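Side-chain contacts in trehalose synthase regulatory protein (Candida albicans, PDB 5HUS), which probably serves as a regulatory subunit of the trehalose-6-phosphate synthase complex, through a C-terminal domain related to the HAD-type trehalose-phosphatases: residues 187-191 / 192-196; 75-79 / 80-84; 298-301 / 302-306; 112-116 / 117-121. One frame throughout, in Å; residues are numbered along the deposited sequence.

How the contacts relate
Along the chain the order is contact 2, contact 4, contact 1 and contact 3. Contact 2 carries the end of strand 69-74 of the nine-stranded mixed sheet into helix 79-86, while contact 4 leads from the outermost strand, 111-112, into helix 116-136; their centres are about 17 Å apart. Contact 1 belongs to the separate four-stranded antiparallel sheet, yet touches contact 2 where Ile194 packs on Tyr76, so the loop leaving strand 69-74 meets the four-stranded sheet there. Contact 3, in the C-terminal helix 297-304, lies about 37 Å from contact 4, centre to centre, across the chain's centre. This arrangement is consistent with a HAD-like core carrying a cap.

Contact 1: 187-191 / 192-196; sequences TLVRN and SVIVQ
The peptide carbonyls of Val189 and Ser192 are the flat groups of this hairpin end. Ser192 OG meets Val189 O in the carbonyl plane, at the edge, and donates a hydrogen bond of 3.0 Å. With chi1 at 71°, OG sits between its own backbone N and carbonyl carbon, which swings it back over the turn. Ser192 N adds a weak, bent bond to the same oxygen, so Val189 O has two donors. The Ser192 carbonyl is gripped end-on by Val189 N, 2.8 Å from Ser192 O, while Leu188 CD1 lies over one face of the group, 3.4 Å from that oxygen. Further along, Thr187 and Ile194 form an antiparallel hydrogen-bonded pair, with Ile194 N 2.9 Å from Thr187 O. A water joins Thr187 OG1 to Ile194 O. On the face shared by Thr187, Val189 and Ile194, the methyls Val189 CG2 and Ile194 CG2 touch at 3.7 Å. Arg190 and Asn191 make the two-residue connection; Arg190 has the positive phi of a type II' turn, but Asn191 departs from it. Arg150 of strand 149-152 also bonds Ser192 OG, fixing the serine from the neighbouring strand. Strand 184-189 is one of the two outer strands of the four-stranded sheet, and helix 161-179 covers the face carrying Leu188 and Val193 through Met168 and Ile172.

Contact 2: 75-79 / 80-84; sequences SYLQR and SDLDI
Leu77 and Leu82 meet just before and just inside the first turn of a helix, their side chains crossing at about a right angle, with Leu77 CB 4.0 Å from Leu82 CG. Since Gln78 is the N-cap, they occupy the positions of a hydrophobic staple. One Leu82 methyl reaches further back: CD2 lies 4.0 Å from Ser75 OG. That hydroxyl is itself held in place, accepting a hydrogen bond of 3.0 Å from Leu77 N in an ST turn that bends the chain ahead of the helix. Gln78 runs out extended beside the opening turn: chi1 of 70° sets CG between its backbone N and carbonyl carbon, and CG comes within 3.4 Å of Ser80 OG. Its amide and the Asp81 carboxylate cross obliquely, planes 58° apart. A water accepts from Gln78 N, weakly from Gln78 NE2, and donates to Asp81 OD2, its oxygen 2.9 Å from OD2, standing where a capping box would have a direct bond. Another water accepts from Ser80 N, which the helix start leaves without an earlier turn to bond. Regular helical bonding begins with Leu82 N to Gln78 O, 3.1 Å. Pointing outward, Arg79 makes a salt bridge to Asp146 and a cation-pi contact with Phe101, and Asp83 a salt bridge to Lys103 and a hydrogen bond with Trp110. The whole turn joins strand 69-74 to helix 79-86, with Leu82 and Arg79 packed on Ala96 of the adjacent strand 93-96.

Contact 3: 298-301 / 302-306; sequences NELL and CILNS
Leu304 overlaps Leu300 one helical turn back, its CD1 lying 4.2 Å from Leu300 CG as the two side chains cross at a slant. The same methyl also comes within van der Waals range of Leu301 CD2, so it bridges two neighbours of the preceding turn. With CG anti to the backbone N (chi1 173°), the end of Leu300 is brought to Leu304, whereas Leu301 and Leu304 have CG anti to the carbonyl carbon. Beneath the methyls, aliphatic carbons rest on the carbonyls of the turn before: Ile303 CG1 is 3.3 Å from Glu299 O, and Leu304 CG stands equally close to Leu300 O. These carbonyls are bonded along the helix, Ile303 N to Glu299 O at 3.1 Å and Leu304 N to Leu300 O at 3.1 Å. Asn305 N reaches Leu301 O through a weak, bent bond, with an N-H...O angle of 129°. Ser306, the last residue, folds back: its OG donates to Ile303 O at 2.7 Å, in the carbonyl plane and on a lone pair, while Ser306 N bonds the same oxygen. Around the apolar side, Leu301 packs on Leu56 and Leu59 of helix 53-59, and Ile303 and Leu304 on Phe11 of helix 8-15. Asn305 OD1 accepts from Leu63 N near the start of helix 61-65. Chemically, the contact is thus a greasy helix face set into the core, ended by polar groups: the Ile303 carbonyl oxygen accepts two hydrogen bonds from the C-terminal Ser306, and an asparagine carbonyl serves the backbone of a neighbouring helix.

Contact 4: 112-116 / 117-121; sequences SLADK and DELNS
Asp115 caps the helix through Glu118: Asp115 OD2 accepts from Glu118 N at 3.0 Å, on the anti side of the carboxylate and 17° out of its plane. The reach depends on chi1 of -178°, which turns CG away from the backbone N and toward the first turn. The reverse half of a capping box is made through water, which accepts from Asp115 N and donates to Glu118 OE1 at 2.6 Å. Between these ends Asp115 CB and Glu118 CG lie against each other, 3.7 Å apart. Acidic groups cluster here, and the amino end of the helix would probably ease their mutual repulsion. Lys116 runs across Asn120 a turn later, CG over the amide nitrogen ND2 at 4.0 Å; its NZ stays 3.6 Å from Asn120 OD1, while Asn120 N bonds Lys116 O. Leu119 reaches back past Asp115, placing CD1 3.9 Å from Ala114 CB, in the positions of a hydrophobic staple, with only a methyl on the Ala114 side. Leu119 also touches Ala147. Just upstream, Leu113 is sunk between helix 200-213 and helix 225-229, so the link from strand 111-112 is pinned to both before helix 116-136 sets off.

Contact 1: 187-191 / 192-196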
loop_
_atom_site.group_PDB
_atom_site.type_symbol
_atom_site.label_atom_id
_atom_site.label_comp_id
_atom_site.label_asym_id
_atom_site.label_seq_id
_atom_site.Cartn_x
_atom_site.Cartn_y
_atom_site.Cartn_z
ATOM N N THR A 187 2.865 -9.059 -11.484
ATOM C CA THR A 187 2.780 -7.792 -12.205
ATOM C C THR A 187 4.181 -7.224 -12.410
ATOM O O THR A 187 5.063 -7.439 -11.585
ATOM C CB THR A 187 1.909 -6.770 -11.447
ATOM O OG1 THR A 187 0.688 -7.400 -11.032
ATOM C CG2 THR A 187 1.575 -5.581 -12.334
ATOM N N LEU A 188 4.386 -6.520 -13.520
ATOM C CA LEU A 188 5.654 -5.845 -13.755
ATOM C C LEU A 188 5.626 -4.468 -13.117
ATOM O O LEU A 188 4.789 -3.631 -13.458
ATOM C CB LEU A 188 5.954 -5.720 -15.251
ATOM C CG LEU A 188 7.308 -5.072 -15.559
ATOM C CD1 LEU A 188 8.444 -6.052 -15.291
ATOM C CD2 LEU A 188 7.363 -4.547 -16.990
ATOM N N VAL A 189 6.532 -4.246 -12.175
ATOM C CA VAL A 189 6.644 -2.962 -11.502
ATOM C C VAL A 189 8.089 -2.509 -11.580
ATOM O O VAL A 189 8.966 -3.122 -10.970
ATOM C CB VAL A 189 6.201 -3.034 -10.035
ATOM C CG1 VAL A 189 6.410 -1.693 -9.357
ATOM C CG2 VAL A 189 4.744 -3.468 -9.936
ATOM N N ARG A 190 8.324 -1.447 -12.347
ATOM C CA ARG A 190 9.672 -0.957 -12.622
ATOM C C ARG A 190 10.488 -2.034 -13.328
ATOM O O ARG A 190 10.169 -2.437 -14.446
ATOM C CB ARG A 190 10.371 -0.517 -11.333
ATOM C CG ARG A 190 9.615 0.539 -10.538
ATOM C CD ARG A 190 10.329 1.874 -10.611
ATOM N NE ARG A 190 11.760 1.723 -10.354
ATOM C CZ ARG A 190 12.651 2.701 -10.473
ATOM N NH1 ARG A 190 12.264 3.914 -10.848
ATOM N NH2 ARG A 190 13.932 2.466 -10.220
ATOM N N ASN A 191 11.537 -2.502 -12.664
ATOM C CA ASN A 191 12.382 -3.546 -13.222
ATOM C C ASN A 191 12.293 -4.810 -12.386
ATOM O O ASN A 191 13.298 -5.468 -12.118
ATOM C CB ASN A 191 13.829 -3.066 -13.314
ATOM C CG ASN A 191 13.958 -1.753 -14.057
ATOM O OD1 ASN A 191 13.308 -1.541 -15.083
ATOM N ND2 ASN A 191 14.788 -0.856 -13.537
ATOM N N SER A 192 11.075 -5.142 -11.974
ATOM C CA SER A 192 10.853 -6.342 -11.184
ATOM C C SER A 192 9.457 -6.904 -11.405
ATOM O O SER A 192 8.554 -6.211 -11.864
ATOM C CB SER A 192 11.064 -6.056 -9.696
ATOM O OG SER A 192 10.022 -5.244 -9.182
ATOM N N VAL A 193 9.301 -8.179 -11.082
ATOM C CA VAL A 193 7.993 -8.814 -11.069
ATOM C C VAL A 193 7.565 -9.012 -9.623
ATOM O O VAL A 193 8.289 -9.638 -8.852
ATOM C CB VAL A 193 8.012 -10.171 -11.795
ATOM C CG1 VAL A 193 6.643 -10.850 -11.709
ATOM C CG2 VAL A 193 8.440 -9.995 -13.245
ATOM N N ILE A 194 6.410 -8.472 -9.243
ATOM C CA ILE A 194 5.901 -8.720 -7.900
ATOM C C ILE A 194 4.707 -9.667 -7.940
ATOM O O ILE A 194 3.792 -9.506 -8.751
ATOM C CB ILE A 194 5.505 -7.419 -7.167
ATOM C CG1 ILE A 194 4.976 -7.750 -5.768
ATOM C CG2 ILE A 194 4.489 -6.613 -7.965
ATOM C CD1 ILE A 194 4.449 -6.560 -5.018
ATOM N N VAL A 195 4.751 -10.671 -7.069
ATOM C CA VAL A 195 3.681 -11.659 -6.960
ATOM C C VAL A 195 2.911 -11.403 -5.664
ATOM O O VAL A 195 3.506 -11.410 -4.575
ATOM C CB VAL A 195 4.244 -13.109 -6.986
ATOM C CG1 VAL A 195 3.102 -14.133 -7.031
ATOM C CG2 VAL A 195 5.183 -13.291 -8.165
ATOM N N GLN A 196 1.611 -11.130 -5.777
ATOM C CA GLN A 196 0.803 -10.882 -4.586
ATOM C C GLN A 196 -0.645 -11.322 -4.753
ATOM O O GLN A 196 -1.120 -11.571 -5.873
ATOM C CB GLN A 196 0.843 -9.388 -4.191
ATOM C CG GLN A 196 0.098 -8.499 -5.133
ATOM C CD GLN A 196 -0.040 -7.072 -4.613
ATOM O OE1 GLN A 196 -0.985 -6.360 -4.945
ATOM N NE2 GLN A 196 0.910 -6.651 -3.807
HETATM O O HOH W 1 1.291 -8.155 -8.502
#

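Contact 2: 75-79 / 80-84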
loop_
_atom_site.group_PDB
_atom_site.type_symbol
_atom_site.label_atom_id
_atom_site.label_comp_id
_atom_site.label_asym_id
_atom_site.label_seq_id
_atom_site.Cartn_x
_atom_site.Cartn_y
_atom_site.Cartn_z
ATOM N N SER A 75 3.028 0.017 3.048
ATOM C CA SER A 75 4.406 -0.282 2.662
ATOM C C SER A 75 4.517 -1.691 2.114
ATOM O O SER A 75 3.787 -2.587 2.548
ATOM C CB SER A 75 5.335 -0.118 3.866
ATOM O OG SER A 75 6.650 -0.579 3.586
ATOM N N TYR A 76 5.435 -1.888 1.173
ATOM C CA TYR A 76 5.737 -3.229 0.667
ATOM C C TYR A 76 6.601 -4.035 1.626
ATOM O O TYR A 76 6.746 -5.245 1.460
ATOM C CB TYR A 76 6.453 -3.161 -0.684
ATOM C CG TYR A 76 5.550 -2.874 -1.855
ATOM C CD1 TYR A 76 4.718 -3.858 -2.369
ATOM C CD2 TYR A 76 5.545 -1.624 -2.458
ATOM C CE1 TYR A 76 3.890 -3.596 -3.446
ATOM C CE2 TYR A 76 4.727 -1.353 -3.532
ATOM C CZ TYR A 76 3.902 -2.341 -4.023
ATOM O OH TYR A 76 3.084 -2.071 -5.096
ATOM N N LEU A 77 7.174 -3.365 2.624
ATOM C CA LEU A 77 8.142 -4.009 3.508
ATOM C C LEU A 77 7.511 -5.048 4.430
ATOM O O LEU A 77 6.328 -4.975 4.761
ATOM C CB LEU A 77 8.874 -2.958 4.341
ATOM C CG LEU A 77 9.676 -1.926 3.554
ATOM C CD1 LEU A 77 10.296 -0.915 4.503
ATOM C CD2 LEU A 77 10.762 -2.583 2.705
ATOM N N GLN A 78 8.315 -6.020 4.846
ATOM C CA GLN A 78 7.822 -7.070 5.717
ATOM C C GLN A 78 7.666 -6.567 7.146
ATOM O O GLN A 78 8.250 -5.544 7.533
ATOM C CB GLN A 78 8.753 -8.285 5.674
ATOM C CG GLN A 78 10.112 -8.083 6.331
ATOM C CD GLN A 78 11.028 -9.281 6.118
ATOM O OE1 GLN A 78 10.753 -10.378 6.599
ATOM N NE2 GLN A 78 12.111 -9.076 5.377
ATOM N N ARG A 79 6.854 -7.289 7.913
ATOM C CA ARG A 79 6.530 -6.907 9.279
ATOM C C ARG A 79 7.773 -6.619 10.106
ATOM O O ARG A 79 7.857 -5.581 10.773
ATOM C CB ARG A 79 5.706 -8.001 9.949
ATOM C CG ARG A 79 4.265 -8.073 9.460
ATOM C CD ARG A 79 3.586 -9.323 9.974
ATOM N NE ARG A 79 4.155 -10.512 9.355
ATOM C CZ ARG A 79 3.868 -11.756 9.720
ATOM N NH1 ARG A 79 3.002 -11.979 10.704
ATOM N NH2 ARG A 79 4.437 -12.776 9.092
ATOM N N SER A 80 8.739 -7.528 10.052
ATOM C CA SER A 80 9.920 -7.411 10.901
ATOM C C SER A 80 10.727 -6.143 10.607
ATOM O O SER A 80 11.243 -5.512 11.533
ATOM C CB SER A 80 10.797 -8.665 10.761
ATOM O OG SER A 80 11.206 -8.869 9.422
ATOM N N ASP A 81 10.824 -5.749 9.338
ATOM C CA ASP A 81 11.516 -4.502 8.992
ATOM C C ASP A 81 10.753 -3.275 9.488
ATOM O O ASP A 81 11.354 -2.321 9.978
ATOM C CB ASP A 81 11.743 -4.397 7.483
ATOM C CG ASP A 81 12.872 -5.296 6.997
ATOM O OD1 ASP A 81 13.561 -5.892 7.845
ATOM O OD2 ASP A 81 13.068 -5.399 5.769
ATOM N N LEU A 82 9.428 -3.291 9.351
ATOM C CA LEU A 82 8.618 -2.174 9.807
ATOM C C LEU A 82 8.623 -2.047 11.327
ATOM O O LEU A 82 8.621 -0.937 11.853
ATOM C CB LEU A 82 7.173 -2.310 9.287
ATOM C CG LEU A 82 7.088 -2.021 7.787
ATOM C CD1 LEU A 82 5.735 -2.431 7.210
ATOM C CD2 LEU A 82 7.381 -0.551 7.496
ATOM N N ASP A 83 8.607 -3.176 12.027
ATOM C CA ASP A 83 8.646 -3.155 13.489
ATOM C C ASP A 83 9.961 -2.549 13.980
ATOM O O ASP A 83 9.984 -1.809 14.963
ATOM C CB ASP A 83 8.467 -4.562 14.067
ATOM C CG ASP A 83 7.011 -5.005 14.121
ATOM O OD1 ASP A 83 6.103 -4.154 14.027
ATOM O OD2 ASP A 83 6.786 -6.223 14.286
ATOM N N ILE A 84 11.056 -2.853 13.291
ATOM C CA ILE A 84 12.342 -2.233 13.630
ATOM C C ILE A 84 12.298 -0.728 13.373
ATOM O O ILE A 84 12.725 0.077 14.211
ATOM C CB ILE A 84 13.503 -2.874 12.837
ATOM C CG1 ILE A 84 13.827 -4.259 13.409
ATOM C CG2 ILE A 84 14.729 -1.969 12.854
ATOM C CD1 ILE A 84 14.767 -5.079 12.553
HETATM O O HOH W 2 11.017 -6.144 3.873
HETATM O O HOH W 3 8.361 -10.285 8.773
HETATM O O HOH W 4 10.914 -11.314 8.878
#

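Contact 3: 298-301 / 302-306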
loop_
_atom_site.group_PDB
_atom_site.type_symbol
_atom_site.label_atom_id
_atom_site.label_comp_id
_atom_site.label_asym_id
_atom_site.label_seq_id
_atom_site.Cartn_x
_atom_site.Cartn_y
_atom_site.Cartn_z
ATOM N N ASN A 298 8.265 16.197 0.857
ATOM C CA ASN A 298 8.269 17.230 1.882
ATOM C C ASN A 298 7.062 18.148 1.727
ATOM O O ASN A 298 6.457 18.563 2.713
ATOM C CB ASN A 298 9.570 18.039 1.844
ATOM C CG ASN A 298 10.763 17.236 2.330
ATOM O OD1 ASN A 298 10.864 16.036 2.072
ATOM N ND2 ASN A 298 11.670 17.892 3.046
ATOM N N GLU A 299 6.704 18.444 0.483
ATOM C CA GLU A 299 5.558 19.294 0.214
ATOM C C GLU A 299 4.270 18.605 0.652
ATOM O O GLU A 299 3.389 19.231 1.248
ATOM C CB GLU A 299 5.482 19.659 -1.268
ATOM C CG GLU A 299 4.379 20.668 -1.568
ATOM C CD GLU A 299 4.249 20.970 -3.041
ATOM O OE1 GLU A 299 4.802 20.202 -3.860
ATOM O OE2 GLU A 299 3.593 21.979 -3.381
ATOM N N LEU A 300 4.176 17.312 0.356
ATOM C CA LEU A 300 3.026 16.517 0.764
ATOM C C LEU A 300 2.853 16.546 2.279
ATOM O O LEU A 300 1.771 16.838 2.778
ATOM C CB LEU A 300 3.176 15.073 0.284
ATOM C CG LEU A 300 2.128 14.075 0.781
ATOM C CD1 LEU A 300 0.768 14.393 0.192
ATOM C CD2 LEU A 300 2.545 12.646 0.437
ATOM N N LEU A 301 3.928 16.245 3.003
ATOM C CA LEU A 301 3.848 16.137 4.457
ATOM C C LEU A 301 3.604 17.501 5.113
ATOM O O LEU A 301 2.912 17.596 6.126
ATOM C CB LEU A 301 5.117 15.485 5.017
ATOM C CG LEU A 301 5.380 14.057 4.528
ATOM C CD1 LEU A 301 6.617 13.451 5.181
ATOM C CD2 LEU A 301 4.162 13.177 4.765
ATOM N N CYS A 302 4.157 18.556 4.528
ATOM C CA CYS A 302 3.958 19.897 5.073
ATOM C C CYS A 302 2.494 20.319 4.981
ATOM O O CYS A 302 1.960 20.954 5.893
ATOM C CB CYS A 302 4.855 20.904 4.355
ATOM S SG CYS A 302 6.579 20.836 4.904
ATOM N N ILE A 303 1.840 19.944 3.889
ATOM C CA ILE A 303 0.417 20.213 3.735
ATOM C C ILE A 303 -0.400 19.393 4.734
ATOM O O ILE A 303 -1.282 19.927 5.408
ATOM C CB ILE A 303 -0.063 19.911 2.304
ATOM C CG1 ILE A 303 0.541 20.919 1.322
ATOM C CG2 ILE A 303 -1.583 19.953 2.234
ATOM C CD1 ILE A 303 0.355 20.548 -0.138
ATOM N N LEU A 304 -0.095 18.101 4.844
ATOM C CA LEU A 304 -0.824 17.229 5.764
ATOM C C LEU A 304 -0.625 17.615 7.228
ATOM O O LEU A 304 -1.447 17.283 8.080
ATOM C CB LEU A 304 -0.407 15.767 5.571
ATOM C CG LEU A 304 -0.672 15.123 4.214
ATOM C CD1 LEU A 304 -0.156 13.685 4.244
ATOM C CD2 LEU A 304 -2.149 15.162 3.864
ATOM N N ASN A 305 0.469 18.306 7.527
ATOM C CA ASN A 305 0.752 18.664 8.910
ATOM C C ASN A 305 0.245 20.063 9.248
ATOM O O ASN A 305 0.311 20.496 10.398
ATOM C CB ASN A 305 2.253 18.571 9.195
ATOM C CG ASN A 305 2.562 18.601 10.675
ATOM O OD1 ASN A 305 2.172 17.701 11.416
ATOM N ND2 ASN A 305 3.261 19.642 11.117
ATOM N N SER A 306 -0.265 20.763 8.242
ATOM C CA SER A 306 -0.743 22.133 8.442
ATOM C C SER A 306 -2.045 22.163 9.235
ATOM O O SER A 306 -2.453 23.214 9.735
ATOM C CB SER A 306 -0.933 22.837 7.101
ATOM O OG SER A 306 -2.044 22.311 6.398
#

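Contact 4: 112-116 / 117-121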
loop_
_atom_site.group_PDB
_atom_site.type_symbol
_atom_site.label_atom_id
_atom_site.label_comp_id
_atom_site.label_asym_id
_atom_site.label_seq_id
_atom_site.Cartn_x
_atom_site.Cartn_y
_atom_site.Cartn_z
ATOM N N SER A 112 -3.244 -10.725 10.539
ATOM C CA SER A 112 -2.925 -11.356 9.268
ATOM C C SER A 112 -4.165 -11.401 8.381
ATOM O O SER A 112 -5.060 -12.229 8.569
ATOM C CB SER A 112 -2.362 -12.760 9.486
ATOM O OG SER A 112 -1.922 -13.321 8.259
ATOM N N LEU A 113 -4.221 -10.485 7.422
ATOM C CA LEU A 113 -5.247 -10.528 6.397
ATOM C C LEU A 113 -4.951 -11.686 5.449
ATOM O O LEU A 113 -5.866 -12.351 4.951
ATOM C CB LEU A 113 -5.305 -9.192 5.653
ATOM C CG LEU A 113 -6.479 -8.906 4.724
ATOM C CD1 LEU A 113 -7.814 -9.240 5.375
ATOM C CD2 LEU A 113 -6.437 -7.438 4.307
ATOM N N ALA A 114 -3.661 -11.920 5.201
ATOM C CA ALA A 114 -3.217 -13.106 4.485
ATOM C C ALA A 114 -3.642 -14.343 5.269
ATOM O O ALA A 114 -3.570 -14.356 6.499
ATOM C CB ALA A 114 -1.701 -13.084 4.288
ATOM N N ASP A 115 -4.111 -15.363 4.558
ATOM C CA ASP A 115 -4.444 -16.640 5.177
ATOM C C ASP A 115 -3.207 -17.525 5.250
ATOM O O ASP A 115 -2.574 -17.785 4.232
ATOM C CB ASP A 115 -5.547 -17.350 4.389
ATOM C CG ASP A 115 -5.957 -18.644 5.031
ATOM O OD1 ASP A 115 -6.718 -18.588 6.018
ATOM O OD2 ASP A 115 -5.497 -19.711 4.567
ATOM N N LYS A 116 -2.862 -17.993 6.447
ATOM C CA LYS A 116 -1.614 -18.720 6.623
ATOM C C LYS A 116 -1.615 -20.051 5.873
ATOM O O LYS A 116 -0.570 -20.483 5.388
ATOM C CB LYS A 116 -1.321 -18.955 8.104
ATOM C CG LYS A 116 0.119 -19.383 8.358
ATOM C CD LYS A 116 0.440 -19.490 9.839
ATOM C CE LYS A 116 1.903 -19.160 10.105
ATOM N NZ LYS A 116 2.818 -19.790 9.109
ATOM N N ASP A 117 -2.778 -20.694 5.770
ATOM C CA ASP A 117 -2.873 -21.941 5.009
ATOM C C ASP A 117 -2.623 -21.689 3.522
ATOM O O ASP A 117 -1.972 -22.488 2.850
ATOM C CB ASP A 117 -4.238 -22.610 5.212
ATOM C CG ASP A 117 -4.334 -23.355 6.534
ATOM O OD1 ASP A 117 -3.278 -23.678 7.122
ATOM O OD2 ASP A 117 -5.466 -23.628 6.982
ATOM N N GLU A 118 -3.133 -20.575 3.011
ATOM C CA GLU A 118 -2.817 -20.166 1.646
ATOM C C GLU A 118 -1.318 -19.928 1.480
ATOM O O GLU A 118 -0.706 -20.402 0.521
ATOM C CB GLU A 118 -3.597 -18.905 1.264
ATOM C CG GLU A 118 -5.106 -19.124 1.129
ATOM C CD GLU A 118 -5.837 -17.896 0.627
ATOM O OE1 GLU A 118 -5.170 -16.900 0.269
ATOM O OE2 GLU A 118 -7.085 -17.917 0.594
ATOM N N LEU A 119 -0.727 -19.190 2.416
ATOM C CA LEU A 119 0.710 -18.922 2.382
ATOM C C LEU A 119 1.530 -20.203 2.414
ATOM O O LEU A 119 2.438 -20.387 1.602
ATOM C CB LEU A 119 1.123 -18.030 3.553
ATOM C CG LEU A 119 0.503 -16.633 3.584
ATOM C CD1 LEU A 119 1.089 -15.834 4.733
ATOM C CD2 LEU A 119 0.725 -15.918 2.259
ATOM N N ASN A 120 1.218 -21.083 3.360
ATOM C CA ASN A 120 1.925 -22.355 3.471
ATOM C C ASN A 120 1.832 -23.181 2.195
ATOM O O ASN A 120 2.780 -23.885 1.833
ATOM C CB ASN A 120 1.387 -23.173 4.647
ATOM C CG ASN A 120 1.770 -22.588 5.990
ATOM O OD1 ASN A 120 2.670 -21.754 6.082
ATOM N ND2 ASN A 120 1.096 -23.037 7.043
ATOM N N SER A 121 0.698 -23.082 1.508
ATOM C CA SER A 121 0.461 -23.885 0.311
ATOM C C SER A 121 1.095 -23.318 -0.960
ATOM O O SER A 121 1.623 -24.073 -1.773
ATOM C CB SER A 121 -1.040 -24.066 0.078
ATOM O OG SER A 121 -1.598 -24.950 1.031
HETATM O O HOH W 5 -4.012 -14.990 1.613
#